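Local coordinates for protein epsin-1 (Saccharomyces cerevisiae, PDB 5LOZ) that binds membranes rich in phosphatidylinositol 4,5- and 3,5-bisphosphate through its ENTH domain and is required for endocytosis and actin localization, at residues 26-34 against 65-75. Residues are numbered along the deposited sequence; the frame is centred on the assembly and turned at random.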
loop_
_atom_site.group_PDB
_atom_site.type_symbol
_atom_site.label_atom_id
_atom_site.label_comp_id
_atom_site.label_asym_id
_atom_site.label_seq_id
_atom_site.Cartn_x
_atom_site.Cartn_y
_atom_site.Cartn_z
ATOM N N LEU A 26 -2.358 -7.587 6.671
ATOM C CA LEU A 26 -3.287 -6.667 6.090
ATOM C C LEU A 26 -4.449 -6.335 7.043
ATOM O O LEU A 26 -4.838 -5.197 7.184
ATOM C CB LEU A 26 -3.778 -7.194 4.745
ATOM C CG LEU A 26 -2.689 -7.303 3.639
ATOM C CD1 LEU A 26 -3.135 -8.226 2.545
ATOM C CD2 LEU A 26 -2.354 -5.951 3.047
ATOM N N ILE A 27 -5.019 -7.356 7.657
ATOM C CA ILE A 27 -6.142 -7.181 8.565
ATOM C C ILE A 27 -5.728 -6.323 9.742
ATOM O O ILE A 27 -6.437 -5.368 10.118
ATOM C CB ILE A 27 -6.690 -8.553 9.041
ATOM C CG1 ILE A 27 -7.437 -9.250 7.906
ATOM C CG2 ILE A 27 -7.600 -8.407 10.301
ATOM C CD1 ILE A 27 -7.591 -10.679 8.146
ATOM N N GLU A 28 -4.555 -6.620 10.310
ATOM C CA GLU A 28 -4.075 -5.838 11.430
ATOM C C GLU A 28 -3.762 -4.388 11.031
ATOM O O GLU A 28 -4.019 -3.487 11.791
ATOM C CB GLU A 28 -2.852 -6.523 12.065
ATOM C CG GLU A 28 -2.614 -6.074 13.485
ATOM C CD GLU A 28 -1.566 -6.898 14.238
ATOM O OE1 GLU A 28 -1.116 -6.406 15.312
ATOM O OE2 GLU A 28 -1.201 -8.006 13.761
ATOM N N LEU A 29 -3.191 -4.160 9.838
ATOM C CA LEU A 29 -2.885 -2.789 9.381
ATOM C C LEU A 29 -4.169 -1.976 9.138
ATOM O O LEU A 29 -4.242 -0.794 9.474
ATOM C CB LEU A 29 -2.007 -2.827 8.112
ATOM C CG LEU A 29 -0.545 -3.232 8.338
ATOM C CD1 LEU A 29 0.171 -3.494 7.032
ATOM C CD2 LEU A 29 0.230 -2.147 9.148
ATOM N N ALA A 30 -5.213 -2.635 8.626
ATOM C CA ALA A 30 -6.482 -1.967 8.407
ATOM C C ALA A 30 -7.152 -1.606 9.724
ATOM O O ALA A 30 -7.676 -0.493 9.868
ATOM C CB ALA A 30 -7.390 -2.770 7.483
ATOM N N GLU A 31 -7.057 -2.482 10.724
ATOM C CA GLU A 31 -7.614 -2.205 12.050
ATOM C C GLU A 31 -6.859 -1.068 12.707
ATOM O O GLU A 31 -7.445 -0.112 13.230
ATOM C CB GLU A 31 -7.587 -3.469 12.929
ATOM C CG GLU A 31 -8.647 -4.505 12.564
ATOM C CD GLU A 31 -10.103 -3.981 12.749
ATOM O OE1 GLU A 31 -10.314 -3.050 13.558
ATOM O OE2 GLU A 31 -11.028 -4.531 12.103
ATOM N N LYS A 32 -5.548 -1.117 12.600
ATOM C CA LYS A 32 -4.706 -0.070 13.186
ATOM C C LYS A 32 -4.854 1.300 12.552
ATOM O O LYS A 32 -4.660 2.317 13.232
ATOM C CB LYS A 32 -3.261 -0.530 13.255
ATOM C CG LYS A 32 -3.029 -1.584 14.332
ATOM C CD LYS A 32 -1.549 -1.941 14.535
ATOM C CE LYS A 32 -1.408 -2.951 15.693
ATOM N NZ LYS A 32 -0.031 -2.942 16.302
ATOM N N SER A 33 -5.241 1.350 11.267
ATOM C CA SER A 33 -5.436 2.624 10.567
ATOM C C SER A 33 -6.463 3.545 11.200
ATOM O O SER A 33 -6.473 4.737 10.925
ATOM C CB SER A 33 -5.824 2.392 9.115
ATOM O OG SER A 33 -7.130 1.871 9.004
ATOM N N TYR A 34 -7.359 2.981 11.991
ATOM C CA TYR A 34 -8.371 3.745 12.730
ATOM C C TYR A 34 -7.790 4.432 13.969
ATOM O O TYR A 34 -8.440 5.304 14.558
ATOM C CB TYR A 34 -9.551 2.843 13.114
ATOM C CG TYR A 34 -10.363 2.375 11.915
ATOM C CD1 TYR A 34 -11.466 3.094 11.464
ATOM C CD2 TYR A 34 -9.995 1.228 11.213
ATOM C CE1 TYR A 34 -12.177 2.662 10.321
ATOM C CE2 TYR A 34 -10.699 0.795 10.108
ATOM C CZ TYR A 34 -11.769 1.518 9.661
ATOM O OH TYR A 34 -12.427 1.064 8.555
ATOM N N THR A 65 0.249 -2.960 -2.275
ATOM C CA THR A 65 -0.732 -3.978 -1.813
ATOM C C THR A 65 -1.376 -3.588 -0.485
ATOM O O THR A 65 -2.591 -3.709 -0.315
ATOM C CB THR A 65 -0.092 -5.389 -1.657
ATOM O OG1 THR A 65 0.484 -5.770 -2.911
ATOM C CG2 THR A 65 -1.092 -6.414 -1.244
ATOM N N VAL A 66 -0.556 -3.118 0.445
ATOM C CA VAL A 66 -1.051 -2.618 1.697
ATOM C C VAL A 66 -1.977 -1.423 1.450
ATOM O O VAL A 66 -3.101 -1.391 1.990
ATOM C CB VAL A 66 0.103 -2.243 2.650
ATOM C CG1 VAL A 66 -0.412 -1.598 3.887
ATOM C CG2 VAL A 66 0.934 -3.492 2.976
ATOM N N ILE A 67 -1.535 -0.451 0.624
ATOM C CA ILE A 67 -2.388 0.725 0.358
ATOM C C ILE A 67 -3.766 0.348 -0.240
ATOM O O ILE A 67 -4.804 0.909 0.121
ATOM C CB ILE A 67 -1.682 1.789 -0.470
ATOM C CG1 ILE A 67 -0.449 2.298 0.262
ATOM C CG2 ILE A 67 -2.670 2.946 -0.814
ATOM C CD1 ILE A 67 0.438 3.163 -0.541
ATOM N N ASP A 68 -3.768 -0.621 -1.158
ATOM C CA ASP A 68 -4.998 -1.096 -1.781
ATOM C C ASP A 68 -5.957 -1.633 -0.716
ATOM O O ASP A 68 -7.162 -1.285 -0.741
ATOM C CB ASP A 68 -4.687 -2.127 -2.855
ATOM C CG ASP A 68 -5.909 -2.893 -3.298
ATOM O OD1 ASP A 68 -6.654 -2.306 -4.087
ATOM O OD2 ASP A 68 -6.157 -4.028 -2.784
ATOM N N TYR A 69 -5.455 -2.468 0.198
ATOM C CA TYR A 69 -6.272 -3.050 1.244
ATOM C C TYR A 69 -6.814 -1.952 2.184
ATOM O O TYR A 69 -7.964 -1.995 2.626
ATOM C CB TYR A 69 -5.499 -4.058 2.052
ATOM C CG TYR A 69 -6.366 -5.007 2.843
ATOM C CD1 TYR A 69 -6.889 -6.146 2.258
ATOM C CD2 TYR A 69 -6.663 -4.772 4.174
ATOM C CE1 TYR A 69 -7.671 -7.036 2.962
ATOM C CE2 TYR A 69 -7.457 -5.666 4.903
ATOM C CZ TYR A 69 -7.964 -6.800 4.280
ATOM O OH TYR A 69 -8.753 -7.735 4.917
ATOM N N LEU A 70 -5.969 -0.968 2.471
ATOM C CA LEU A 70 -6.297 0.082 3.390
ATOM C C LEU A 70 -7.445 0.959 2.882
ATOM O O LEU A 70 -8.287 1.383 3.666
ATOM C CB LEU A 70 -5.074 0.961 3.661
ATOM C CG LEU A 70 -3.992 0.443 4.600
ATOM C CD1 LEU A 70 -2.904 1.484 4.865
ATOM C CD2 LEU A 70 -4.635 -0.020 5.920
ATOM N N ILE A 71 -7.445 1.279 1.596
ATOM C CA ILE A 71 -8.506 2.128 1.045
ATOM C C ILE A 71 -9.806 1.338 0.893
ATOM O O ILE A 71 -10.878 1.915 0.852
ATOM C CB ILE A 71 -8.109 2.875 -0.269
ATOM C CG1 ILE A 71 -7.990 1.927 -1.460
ATOM C CG2 ILE A 71 -6.815 3.729 -0.065
ATOM C CD1 ILE A 71 -7.934 2.620 -2.806
ATOM N N ARG A 72 -9.686 0.005 0.794
ATOM C CA ARG A 72 -10.825 -0.860 0.706
ATOM C C ARG A 72 -11.392 -1.273 2.082
ATOM O O ARG A 72 -12.587 -1.542 2.196
ATOM C CB ARG A 72 -10.523 -2.089 -0.132
ATOM C CG ARG A 72 -10.350 -1.858 -1.614
ATOM C CD ARG A 72 -9.545 -2.999 -2.247
ATOM N NE ARG A 72 -10.251 -4.244 -2.156
ATOM C CZ ARG A 72 -9.707 -5.440 -1.965
ATOM N NH1 ARG A 72 -8.392 -5.595 -1.865
ATOM N NH2 ARG A 72 -10.505 -6.511 -1.892
ATOM N N PHE A 73 -10.544 -1.318 3.112
ATOM C CA PHE A 73 -10.961 -1.843 4.435
ATOM C C PHE A 73 -10.614 -0.939 5.608
ATOM O O PHE A 73 -11.071 -1.172 6.720
ATOM C CB PHE A 73 -10.297 -3.209 4.694
ATOM C CG PHE A 73 -10.831 -4.327 3.843
ATOM C CD1 PHE A 73 -10.251 -4.621 2.592
ATOM C CD2 PHE A 73 -11.911 -5.088 4.283
ATOM C CE1 PHE A 73 -10.754 -5.701 1.791
ATOM C CE2 PHE A 73 -12.424 -6.160 3.489
ATOM C CZ PHE A 73 -11.838 -6.449 2.246
ATOM N N GLY A 74 -9.751 0.054 5.395
ATOM C CA GLY A 74 -9.253 0.874 6.486
ATOM C C GLY A 74 -9.983 2.167 6.659
ATOM O O GLY A 74 -10.978 2.407 6.006
ATOM N N SER A 75 -9.479 2.998 7.564
ATOM C CA SER A 75 -10.007 4.342 7.832
ATOM C C SER A 75 -10.160 5.216 6.576
ATOM O O SER A 75 -9.329 5.172 5.665
ATOM C CB SER A 75 -9.022 5.043 8.805
ATOM O OG SER A 75 -9.147 6.441 8.762
HETATM O O HOH W 1 -7.351 7.318 11.312
#
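Ser33 receives the backbone N-H of Ser75 in a nearly straight bond, OG to N 3.0 Å at 173°. The same hydroxyl donates to Ala30 O one turn back, OG to O 2.6 Å, so its proton and an acceptor site are both used in this buried place. With chi1 at 70°, OG is brought back to Ala30 O of its own helix while its oxygen still faces the N-H of Ser75. Replacing Ser33 with alanine would probably leave both the Ser75 N-H and Ala30 O without this hydroxyl, losing one tie between the turn and the end of helix 23-32. Beside this bond the Tyr34 ring lies over the turn: Ser75 N stands 3.4 Å above one face, offset toward the rim, while Ser75 CB makes a CH-pi contact with that ring. One water donates to Ser33 O and is also hydrogen-bonded to Ser75 OG. Ser75 is the N-cap of helix 76-84, its OG taking the backbone N-H of Asn77.

Farther back along the helices, Tyr69 is held between two partners. Leu26 CB rests over one face, 3.8 Å from the ring centroid, and Phe73 CD1 lies over the centre of the opposite face. Having CG anti to the backbone N swings the ring toward helix 23-32, where Ala30 CB meets its edge. Leu70 CD2 packs 3.7 Å from Ala30 CA, and Leu29 CD1 reaches Val66 CG1 at the same distance.

Just past helix 57-73, Gly74 CA comes within 4.4 Å of Ala30 CA, consistent with their small size: a CB on Gly74 would run into Ser33 OG and Leu70 O. The helix axes approach to 9.3 Å, crossing at -53°. Within the alpha-alpha superhelix of the ENTH domain, Leu29 continues onto helices 5-13 and 36-50, Leu70 onto 36-50 and 76-84, and Arg130 of helix 123-133 binds Gly74 O.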